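Local coordinates for E2A dna-binding protein (Human adenovirus 5, PDB 2WB0), which binds single-stranded DNA and, through its capacity to form multimers, unwinds the template without ATP during elongation of adenoviral strand-displacement replication, at residues A17-Y22 with D27-F32; H89-G94 with V325-K330; K120-E125 with F185-A190. All blocks are in the same frame, centred on the assembly; numbering follows the deposited sequence.

In the fold
The three contacts are spread along the molecule without touching. Contact 1 joins two consecutive helices of the all-alpha region, and its centre lies about 25 Å from that of contact 2, where the loop before strand 95-99 meets a segment following helix 300-315. Contact 3 lies within the first zinc-binding region, its centre about 31 Å from that of contact 2 and about 48 Å from that of contact 1, on the opposite side of the chain's centre from both. In sequence, contact 2 brackets contact 3. Of the three, contact 3 is the one near a metal site: the side chain of Phe185 is about 9 Å from a bound zinc ion.

Contact 1: residues A17-Y22 with D27-F32; sequences ALMDKY and DLKANF
Met19 and Lys29 lie side by side where helix 7-21 faces the short helix 26-31, their CA atoms 6.7 Å apart. The lysine runs its aliphatic part past the base of the methionine, with Lys29 CD 3.8 Å from Met19 CB. A bend at the third torsion (chi3 -66°) then carries the ammonium group across to Asp20, whose side chain it meets at about a right angle. There Lys29 NZ donates to Asp20 OD1 at 2.9 Å, arriving nearly along the C-O axis of that oxygen and forming a salt bridge; the same Asp20 oxygen has a long, weak ion pair with Arg16 of helix 7-21.

Met19 sends its own end the other way, to Phe32, which directly follows helix 26-31. Turned at chi3 (-76°), its methyl meets the ring, Met19 CE standing 3.6 Å from Phe32 CD2. The sulfur makes a Met-aromatic contact, with Met19 SD 4.6 Å from the centroid of the Phe32 ring and 28° off its normal, an oblique approach. Met12 and Ala15 of helix 7-21 also touch the Phe32 side chain, while Ala41 of helix 40-53 touches Met19.

The chemistry is thus divided: buried Met19 and Phe32 supply dispersion contacts, whereas the partly exposed Asp20-Lys29 pair adds an electrostatic tie between the helices, probably tempered by solvent.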
loop_
_atom_site.group_PDB
_atom_site.type_symbol
_atom_site.label_atom_id
_atom_site.label_comp_id
_atom_site.label_asym_id
_atom_site.label_seq_id
_atom_site.Cartn_x
_atom_site.Cartn_y
_atom_site.Cartn_z
ATOM N N ALA A 17 23.651 -12.602 -11.125
ATOM C CA ALA A 17 23.212 -13.128 -12.442
ATOM C C ALA A 17 22.156 -12.186 -13.076
ATOM O O ALA A 17 22.263 -11.742 -14.222
ATOM C CB ALA A 17 22.609 -14.493 -12.250
ATOM N N LEU A 18 21.135 -11.866 -12.272
ATOM C CA LEU A 18 20.142 -10.866 -12.636
ATOM C C LEU A 18 20.710 -9.532 -12.978
ATOM O O LEU A 18 20.382 -8.944 -14.004
ATOM C CB LEU A 18 19.085 -10.792 -11.490
ATOM C CG LEU A 18 17.755 -11.505 -11.493
ATOM C CD1 LEU A 18 17.327 -12.522 -12.599
ATOM C CD2 LEU A 18 17.313 -11.978 -10.080
ATOM N N MET A 19 21.609 -9.010 -12.154
ATOM C CA MET A 19 22.113 -7.670 -12.353
ATOM C C MET A 19 23.021 -7.646 -13.575
ATOM O O MET A 19 23.144 -6.603 -14.254
ATOM C CB MET A 19 22.932 -7.212 -11.122
ATOM C CG MET A 19 22.094 -7.065 -9.820
ATOM S SD MET A 19 22.971 -6.246 -8.475
ATOM C CE MET A 19 24.070 -7.529 -7.882
ATOM N N ASP A 20 23.695 -8.776 -13.836
ATOM C CA ASP A 20 24.567 -8.814 -15.027
ATOM C C ASP A 20 23.649 -8.805 -16.273
ATOM O O ASP A 20 23.787 -7.945 -17.126
ATOM C CB ASP A 20 25.423 -10.086 -15.006
ATOM C CG ASP A 20 26.569 -10.016 -13.989
ATOM O OD1 ASP A 20 27.050 -8.888 -13.665
ATOM O OD2 ASP A 20 26.964 -11.112 -13.540
ATOM N N LYS A 21 22.701 -9.745 -16.323
ATOM C CA LYS A 21 21.793 -9.925 -17.466
ATOM C C LYS A 21 21.042 -8.639 -17.806
ATOM O O LYS A 21 20.844 -8.296 -18.981
ATOM C CB LYS A 21 20.815 -11.053 -17.175
ATOM C CG LYS A 21 19.717 -11.235 -18.260
ATOM C CD LYS A 21 18.949 -12.515 -18.018
ATOM C CE LYS A 21 17.816 -12.717 -19.047
ATOM N NZ LYS A 21 17.062 -13.843 -18.545
ATOM N N TYR A 22 20.641 -7.894 -16.782
ATOM C CA TYR A 22 19.900 -6.655 -16.998
ATOM C C TYR A 22 20.735 -5.382 -16.968
ATOM O O TYR A 22 20.190 -4.271 -16.901
ATOM C CB TYR A 22 18.638 -6.616 -16.130
ATOM C CG TYR A 22 17.707 -7.766 -16.488
ATOM C CD1 TYR A 22 16.828 -7.670 -17.593
ATOM C CD2 TYR A 22 17.717 -8.937 -15.752
ATOM C CE1 TYR A 22 15.996 -8.738 -17.922
ATOM C CE2 TYR A 22 16.907 -9.986 -16.047
ATOM C CZ TYR A 22 16.047 -9.891 -17.133
ATOM O OH TYR A 22 15.249 -10.970 -17.364
ATOM N N ASP A 27 28.460 0.506 -10.234
ATOM C CA ASP A 27 28.591 0.791 -8.825
ATOM C C ASP A 27 27.534 0.079 -7.997
ATOM O O ASP A 27 27.845 -0.530 -6.956
ATOM C CB ASP A 27 28.607 2.291 -8.589
ATOM C CG ASP A 27 29.910 2.943 -9.121
ATOM O OD1 ASP A 27 30.861 2.193 -9.497
ATOM O OD2 ASP A 27 29.961 4.194 -9.160
ATOM N N LEU A 28 26.290 0.125 -8.476
ATOM C CA LEU A 28 25.195 -0.572 -7.783
ATOM C C LEU A 28 25.556 -2.052 -7.712
ATOM O O LEU A 28 25.370 -2.675 -6.694
ATOM C CB LEU A 28 23.850 -0.357 -8.480
ATOM C CG LEU A 28 23.138 1.022 -8.348
ATOM C CD1 LEU A 28 21.805 0.866 -9.103
ATOM C CD2 LEU A 28 22.890 1.426 -6.891
ATOM N N LYS A 29 26.133 -2.598 -8.786
ATOM C CA LYS A 29 26.505 -4.018 -8.783
ATOM C C LYS A 29 27.623 -4.296 -7.779
ATOM O O LYS A 29 27.564 -5.268 -7.054
ATOM C CB LYS A 29 26.983 -4.491 -10.152
ATOM C CG LYS A 29 25.876 -4.746 -11.139
ATOM C CD LYS A 29 26.308 -5.798 -12.199
ATOM C CE LYS A 29 27.449 -5.241 -13.094
ATOM N NZ LYS A 29 27.639 -6.129 -14.264
ATOM N N ALA A 30 28.635 -3.434 -7.793
ATOM C CA ALA A 30 29.873 -3.617 -7.008
ATOM C C ALA A 30 29.509 -3.612 -5.534
ATOM O O ALA A 30 30.020 -4.415 -4.733
ATOM C CB ALA A 30 30.836 -2.439 -7.282
ATOM N N ASN A 31 28.614 -2.685 -5.182
ATOM C CA ASN A 31 28.299 -2.449 -3.790
ATOM C C ASN A 31 27.198 -3.314 -3.229
ATOM O O ASN A 31 27.026 -3.344 -2.022
ATOM C CB ASN A 31 28.021 -0.979 -3.570
ATOM C CG ASN A 31 29.247 -0.145 -3.816
ATOM O OD1 ASN A 31 29.182 0.922 -4.456
ATOM N ND2 ASN A 31 30.396 -0.645 -3.349
ATOM N N PHE A 32 26.465 -4.040 -4.078
ATOM C CA PHE A 32 25.382 -4.879 -3.559
ATOM C C PHE A 32 25.899 -6.028 -2.655
ATOM O O PHE A 32 26.837 -6.757 -3.032
ATOM C CB PHE A 32 24.595 -5.449 -4.744
ATOM C CG PHE A 32 23.393 -6.215 -4.343
ATOM C CD1 PHE A 32 22.207 -5.530 -4.007
ATOM C CD2 PHE A 32 23.414 -7.602 -4.302
ATOM C CE1 PHE A 32 21.078 -6.239 -3.618
ATOM C CE2 PHE A 32 22.284 -8.326 -3.936
ATOM C CZ PHE A 32 21.110 -7.645 -3.593
#

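Contact 2: residues H89-G94 with V325-K330; sequences HHEPTG and VVPEFK
The turn at Glu91-Gly94 that leads into strand 95-99 here meets an extended segment from the C-terminal part of the chain, with Glu91 packed against Pro327. The two side chains approach from opposite directions: Glu91 CG lies 4.0 Å from Pro327 CG, and Pro327 CD is 3.8 Å from Glu91 OE2, so the proline ring lies against both the methylene and the carboxylate of the glutamate. With CG anti to the backbone nitrogen (chi1 -173°) and a bend at chi2 (-79°), the Glu91 chain curls back so that its carboxylate accepts bonds from its own turn.

Both carboxylate oxygens take part. Gly94 N donates to Glu91 OE1 at 2.8 Å, on the syn side and close to the carboxylate plane. Glu91 OE2 receives two bonds from Thr93: the hydroxyl OG1, at 2.7 Å, also comes on the syn side, whereas the backbone N approaches from well above the plane, 47° out of it. A water donates to Glu91 OE2 at 2.7 Å and to Val325 O, bridging the two segments. With these donors on both oxygens, the carboxylate is held against rotation and its negative charge is probably stabilised by these neutral groups.

Beside this network, Thr93 OG1 makes a looser contact with Val326 CG1 at 4.1 Å; Val326 also packs on Leu218, Cys95 and Leu97. The Thr93 hydroxyl has a further bond with Cys95 N, which ties the turn to the strand it introduces.

Backbone hydrogen bonds of Pro327 and Phe329 with Leu97 place the later segment alongside strand 95-99. The arrangement is that of a turn braced by the side chain of its first residue, entering an antiparallel strand pair, 95-99 with 216-220, flanked by an extended chain.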
loop_
_atom_site.group_PDB
_atom_site.type_symbol
_atom_site.label_atom_id
_atom_site.label_comp_id
_atom_site.label_asym_id
_atom_site.label_seq_id
_atom_site.Cartn_x
_atom_site.Cartn_y
_atom_site.Cartn_z
ATOM N N HIS A 89 13.419 -9.114 11.607
ATOM C CA HIS A 89 12.921 -7.697 11.689
ATOM C C HIS A 89 13.059 -6.855 10.410
ATOM O O HIS A 89 12.810 -5.620 10.421
ATOM C CB HIS A 89 13.505 -6.927 12.886
ATOM C CG HIS A 89 13.561 -7.741 14.132
ATOM N ND1 HIS A 89 12.430 -8.045 14.861
ATOM C CD2 HIS A 89 14.587 -8.391 14.736
ATOM C CE1 HIS A 89 12.766 -8.802 15.894
ATOM N NE2 HIS A 89 14.070 -9.036 15.837
ATOM N N HIS A 90 13.477 -7.509 9.327
ATOM C CA HIS A 90 13.502 -6.881 8.005
ATOM C C HIS A 90 12.644 -7.689 6.997
ATOM O O HIS A 90 13.151 -8.223 6.026
ATOM C CB HIS A 90 14.935 -6.739 7.473
ATOM C CG HIS A 90 15.796 -5.874 8.360
ATOM N ND1 HIS A 90 15.942 -4.514 8.172
ATOM C CD2 HIS A 90 16.521 -6.192 9.466
ATOM C CE1 HIS A 90 16.742 -4.031 9.121
ATOM N NE2 HIS A 90 17.086 -5.030 9.932
ATOM N N GLU A 91 11.339 -7.679 7.181
ATOM C CA GLU A 91 10.491 -8.423 6.224
ATOM C C GLU A 91 10.640 -7.644 4.913
ATOM O O GLU A 91 10.527 -6.461 4.933
ATOM C CB GLU A 91 9.057 -8.515 6.720
ATOM C CG GLU A 91 8.146 -9.413 5.874
ATOM C CD GLU A 91 7.694 -8.644 4.604
ATOM O OE1 GLU A 91 7.499 -7.390 4.702
ATOM O OE2 GLU A 91 7.555 -9.258 3.553
ATOM N N PRO A 92 10.969 -8.303 3.789
ATOM C CA PRO A 92 11.389 -7.569 2.551
ATOM C C PRO A 92 10.252 -6.877 1.793
ATOM O O PRO A 92 10.493 -5.815 1.195
ATOM C CB PRO A 92 11.968 -8.670 1.628
ATOM C CG PRO A 92 11.259 -9.952 2.146
ATOM C CD PRO A 92 11.089 -9.760 3.650
ATOM N N THR A 93 9.050 -7.456 1.772
ATOM C CA THR A 93 7.993 -6.801 0.903
ATOM C C THR A 93 7.551 -5.454 1.424
ATOM O O THR A 93 7.189 -4.573 0.633
ATOM C CB THR A 93 6.742 -7.684 0.653
ATOM O OG1 THR A 93 6.007 -7.870 1.856
ATOM C CG2 THR A 93 7.160 -9.143 0.008
ATOM N N GLY A 94 7.523 -5.317 2.749
ATOM C CA GLY A 94 7.010 -4.107 3.414
ATOM C C GLY A 94 5.504 -4.021 3.274
ATOM O O GLY A 94 4.950 -2.918 3.287
ATOM N N VAL A 325 5.747 -15.547 1.334
ATOM C CA VAL A 325 4.550 -15.235 2.093
ATOM C C VAL A 325 4.558 -13.747 2.454
ATOM O O VAL A 325 5.445 -13.290 3.191
ATOM C CB VAL A 325 4.537 -16.031 3.455
ATOM C CG1 VAL A 325 3.311 -15.668 4.354
ATOM C CG2 VAL A 325 4.671 -17.561 3.189
ATOM N N VAL A 326 3.577 -12.981 1.953
ATOM C CA VAL A 326 3.327 -11.639 2.505
ATOM C C VAL A 326 2.545 -11.847 3.782
ATOM O O VAL A 326 1.485 -12.489 3.726
ATOM C CB VAL A 326 2.467 -10.846 1.539
ATOM C CG1 VAL A 326 2.219 -9.457 2.123
ATOM C CG2 VAL A 326 3.197 -10.765 0.200
ATOM N N PRO A 327 3.012 -11.318 4.924
ATOM C CA PRO A 327 2.409 -11.602 6.232
ATOM C C PRO A 327 0.947 -11.167 6.296
ATOM O O PRO A 327 0.588 -10.072 5.799
ATOM C CB PRO A 327 3.183 -10.713 7.194
ATOM C CG PRO A 327 4.311 -10.220 6.495
ATOM C CD PRO A 327 4.233 -10.492 5.051
ATOM N N GLU A 328 0.125 -11.997 6.926
ATOM C CA GLU A 328 -1.266 -11.642 7.100
ATOM C C GLU A 328 -1.287 -10.498 8.080
ATOM O O GLU A 328 -0.562 -10.523 9.055
ATOM C CB GLU A 328 -2.067 -12.831 7.645
ATOM C CG GLU A 328 -3.000 -13.419 6.637
ATOM C CD GLU A 328 -4.481 -13.147 6.997
ATOM O OE1 GLU A 328 -4.904 -11.868 6.880
ATOM O OE2 GLU A 328 -5.238 -14.075 7.341
ATOM N N PHE A 329 -2.091 -9.464 7.820
ATOM C CA PHE A 329 -2.164 -8.350 8.734
ATOM C C PHE A 329 -2.926 -8.731 9.992
ATOM O O PHE A 329 -3.985 -9.375 9.942
ATOM C CB PHE A 329 -2.913 -7.161 8.098
ATOM C CG PHE A 329 -2.976 -5.956 8.994
ATOM C CD1 PHE A 329 -1.842 -5.176 9.177
ATOM C CD2 PHE A 329 -4.159 -5.591 9.652
ATOM C CE1 PHE A 329 -1.874 -4.062 9.995
ATOM C CE2 PHE A 329 -4.200 -4.508 10.468
ATOM C CZ PHE A 329 -3.050 -3.672 10.603
ATOM N N LYS A 330 -2.388 -8.324 11.114
ATOM C CA LYS A 330 -3.055 -8.494 12.437
ATOM C C LYS A 330 -2.980 -7.172 13.144
ATOM O O LYS A 330 -1.885 -6.585 13.184
ATOM C CB LYS A 330 -2.228 -9.507 13.289
ATOM C CG LYS A 330 -2.103 -10.897 12.652
ATOM C CD LYS A 330 -0.776 -11.667 13.121
ATOM C CE LYS A 330 -1.070 -12.858 14.044
ATOM N NZ LYS A 330 0.094 -13.830 14.135
HETATM O O HOH W 1 7.871 -11.914 3.410
#

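Contact 3: residues K120-E125 with F185-A190; sequences KEHVIE and FFSEGA
Phe185 presses the rim of its ring over one face of the His122 imidazole in a T-shaped (edge-to-face) stack. The planes stand at 88° and the centroids are 5.2 Å apart. Phe185 CE2 and CZ do the touching: CE2 is 3.8 Å from His122 ND1, and CZ sits above the imidazole plane, offset toward its rim. On the opposite face of the histidine lies Ile124 CG1, from the same strand, so the imidazole is sandwiched between an aromatic edge and an aliphatic branch.

The edge of the imidazole is used as well. Ser187 OG lies near the ring plane and forms a hydrogen bond with His122 ND1 at 2.8 Å. The histidine reaches out from strand 118-124 to the serine because its first torsion (chi1 -176°) turns the ring away from the backbone N. Together the stack and the hydrogen bond should restrain the tilt and rotation of the ring. Ile124 CD1 adds a contact 3.9 Å from Ser187 OG, lying against the bonded hydroxyl.

The side chain of Phe185 is about 7 Å from that of Cys166, a ligand of the first zinc ion, which places the stack close to the metal site without making it part of the coordination.

Within the three-stranded antiparallel sheet, the contact reaches from outer strand 118-124 to the short, weakly bonded outer strand 185-186 and to Ser187 just after it. Strand 158-165 runs between them: His122 has backbone hydrogen bonding with Asn160 and Phe186 with Arg164, while Ala163 touches the His122 side chain. Just beyond Ser187, helix 189-206 begins, and Asp162 of the central strand bonds Ala190 N with its side chain.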
loop_
_atom_site.group_PDB
_atom_site.type_symbol
_atom_site.label_atom_id
_atom_site.label_comp_id
_atom_site.label_asym_id
_atom_site.label_seq_id
_atom_site.Cartn_x
_atom_site.Cartn_y
_atom_site.Cartn_z
ATOM N N LYS A 120 -20.341 9.341 10.265
ATOM C CA LYS A 120 -20.049 10.702 10.775
ATOM C C LYS A 120 -20.481 11.687 9.686
ATOM O O LYS A 120 -20.387 11.391 8.493
ATOM C CB LYS A 120 -18.541 10.956 10.872
ATOM C CG LYS A 120 -17.830 10.490 12.100
ATOM C CD LYS A 120 -17.479 11.669 13.007
ATOM C CE LYS A 120 -17.348 11.252 14.461
ATOM N NZ LYS A 120 -15.960 10.716 14.728
ATOM N N GLU A 121 -20.870 12.886 10.101
ATOM C CA GLU A 121 -20.947 13.977 9.137
ATOM C C GLU A 121 -19.582 14.707 9.057
ATOM O O GLU A 121 -18.937 14.950 10.079
ATOM C CB GLU A 121 -22.102 14.900 9.481
ATOM C CG GLU A 121 -21.895 16.337 9.031
ATOM C CD GLU A 121 -23.212 17.074 8.812
ATOM O OE1 GLU A 121 -24.274 16.620 9.358
ATOM O OE2 GLU A 121 -23.169 18.071 8.041
ATOM N N HIS A 122 -19.109 14.996 7.855
ATOM C CA HIS A 122 -17.816 15.650 7.704
ATOM C C HIS A 122 -17.995 16.901 6.848
ATOM O O HIS A 122 -18.281 16.783 5.666
ATOM C CB HIS A 122 -16.848 14.708 7.022
ATOM C CG HIS A 122 -15.469 15.248 6.894
ATOM N ND1 HIS A 122 -14.648 14.933 5.834
ATOM C CD2 HIS A 122 -14.775 16.126 7.656
ATOM C CE1 HIS A 122 -13.472 15.520 5.991
ATOM N NE2 HIS A 122 -13.526 16.271 7.074
ATOM N N VAL A 123 -17.845 18.093 7.455
ATOM C CA VAL A 123 -18.024 19.365 6.706
ATOM C C VAL A 123 -16.662 19.909 6.299
ATOM O O VAL A 123 -15.806 20.129 7.160
ATOM C CB VAL A 123 -18.877 20.424 7.471
ATOM C CG1 VAL A 123 -20.259 19.870 7.846
ATOM C CG2 VAL A 123 -18.170 20.910 8.695
ATOM N N ILE A 124 -16.446 20.070 4.992
ATOM C CA ILE A 124 -15.161 20.553 4.435
ATOM C C ILE A 124 -15.341 21.963 3.829
ATOM O O ILE A 124 -16.471 22.357 3.513
ATOM C CB ILE A 124 -14.583 19.585 3.333
ATOM C CG1 ILE A 124 -14.512 18.129 3.831
ATOM C CG2 ILE A 124 -13.169 20.055 2.871
ATOM C CD1 ILE A 124 -14.078 17.091 2.771
ATOM N N GLU A 125 -14.238 22.718 3.696
ATOM C CA GLU A 125 -14.238 24.033 3.013
ATOM C C GLU A 125 -13.007 24.280 2.140
ATOM O O GLU A 125 -12.075 24.995 2.536
ATOM C CB GLU A 125 -14.427 25.168 4.022
ATOM C CG GLU A 125 -15.855 25.252 4.560
ATOM C CD GLU A 125 -15.965 25.875 5.937
ATOM O OE1 GLU A 125 -14.923 26.226 6.545
ATOM O OE2 GLU A 125 -17.112 26.007 6.409
ATOM N N PHE A 185 -9.944 6.668 7.890
ATOM C CA PHE A 185 -11.098 7.582 7.829
ATOM C C PHE A 185 -11.471 7.754 6.365
ATOM O O PHE A 185 -10.571 7.933 5.490
ATOM C CB PHE A 185 -10.745 8.953 8.416
ATOM C CG PHE A 185 -11.831 9.944 8.248
ATOM C CD1 PHE A 185 -12.935 9.912 9.103
ATOM C CD2 PHE A 185 -11.830 10.830 7.147
ATOM C CE1 PHE A 185 -14.000 10.820 8.956
ATOM C CE2 PHE A 185 -12.895 11.769 7.016
ATOM C CZ PHE A 185 -13.957 11.740 7.902
ATOM N N PHE A 186 -12.755 7.682 6.070
ATOM C CA PHE A 186 -13.243 7.957 4.720
ATOM C C PHE A 186 -14.210 9.126 4.739
ATOM O O PHE A 186 -15.202 9.117 5.474
ATOM C CB PHE A 186 -13.878 6.691 4.130
ATOM C CG PHE A 186 -12.940 5.512 4.106
ATOM C CD1 PHE A 186 -11.777 5.555 3.305
ATOM C CD2 PHE A 186 -13.221 4.362 4.828
ATOM C CE1 PHE A 186 -10.895 4.480 3.239
ATOM C CE2 PHE A 186 -12.337 3.261 4.794
ATOM C CZ PHE A 186 -11.164 3.322 4.041
ATOM N N SER A 187 -13.878 10.177 3.981
ATOM C CA SER A 187 -14.790 11.333 3.836
ATOM C C SER A 187 -16.016 10.841 3.118
ATOM O O SER A 187 -17.145 11.300 3.358
ATOM C CB SER A 187 -14.167 12.394 2.948
ATOM O OG SER A 187 -13.627 13.359 3.793
ATOM N N GLU A 188 -15.806 9.854 2.256
ATOM C CA GLU A 188 -16.961 9.332 1.541
ATOM C C GLU A 188 -17.058 7.805 1.514
ATOM O O GLU A 188 -16.386 7.132 0.738
ATOM C CB GLU A 188 -17.122 10.012 0.137
ATOM C CG GLU A 188 -15.848 10.154 -0.649
ATOM C CD GLU A 188 -15.678 11.507 -1.417
ATOM O OE1 GLU A 188 -14.501 11.971 -1.402
ATOM O OE2 GLU A 188 -16.660 12.072 -2.033
ATOM N N GLY A 189 -17.933 7.282 2.358
ATOM C CA GLY A 189 -17.990 5.851 2.647
ATOM C C GLY A 189 -18.461 5.083 1.432
ATOM O O GLY A 189 -17.979 3.992 1.149
ATOM N N ALA A 190 -19.440 5.645 0.713
ATOM C CA ALA A 190 -19.891 4.972 -0.492
ATOM C C ALA A 190 -18.767 4.818 -1.529
ATOM O O ALA A 190 -18.614 3.768 -2.151
ATOM C CB ALA A 190 -21.144 5.715 -1.098
#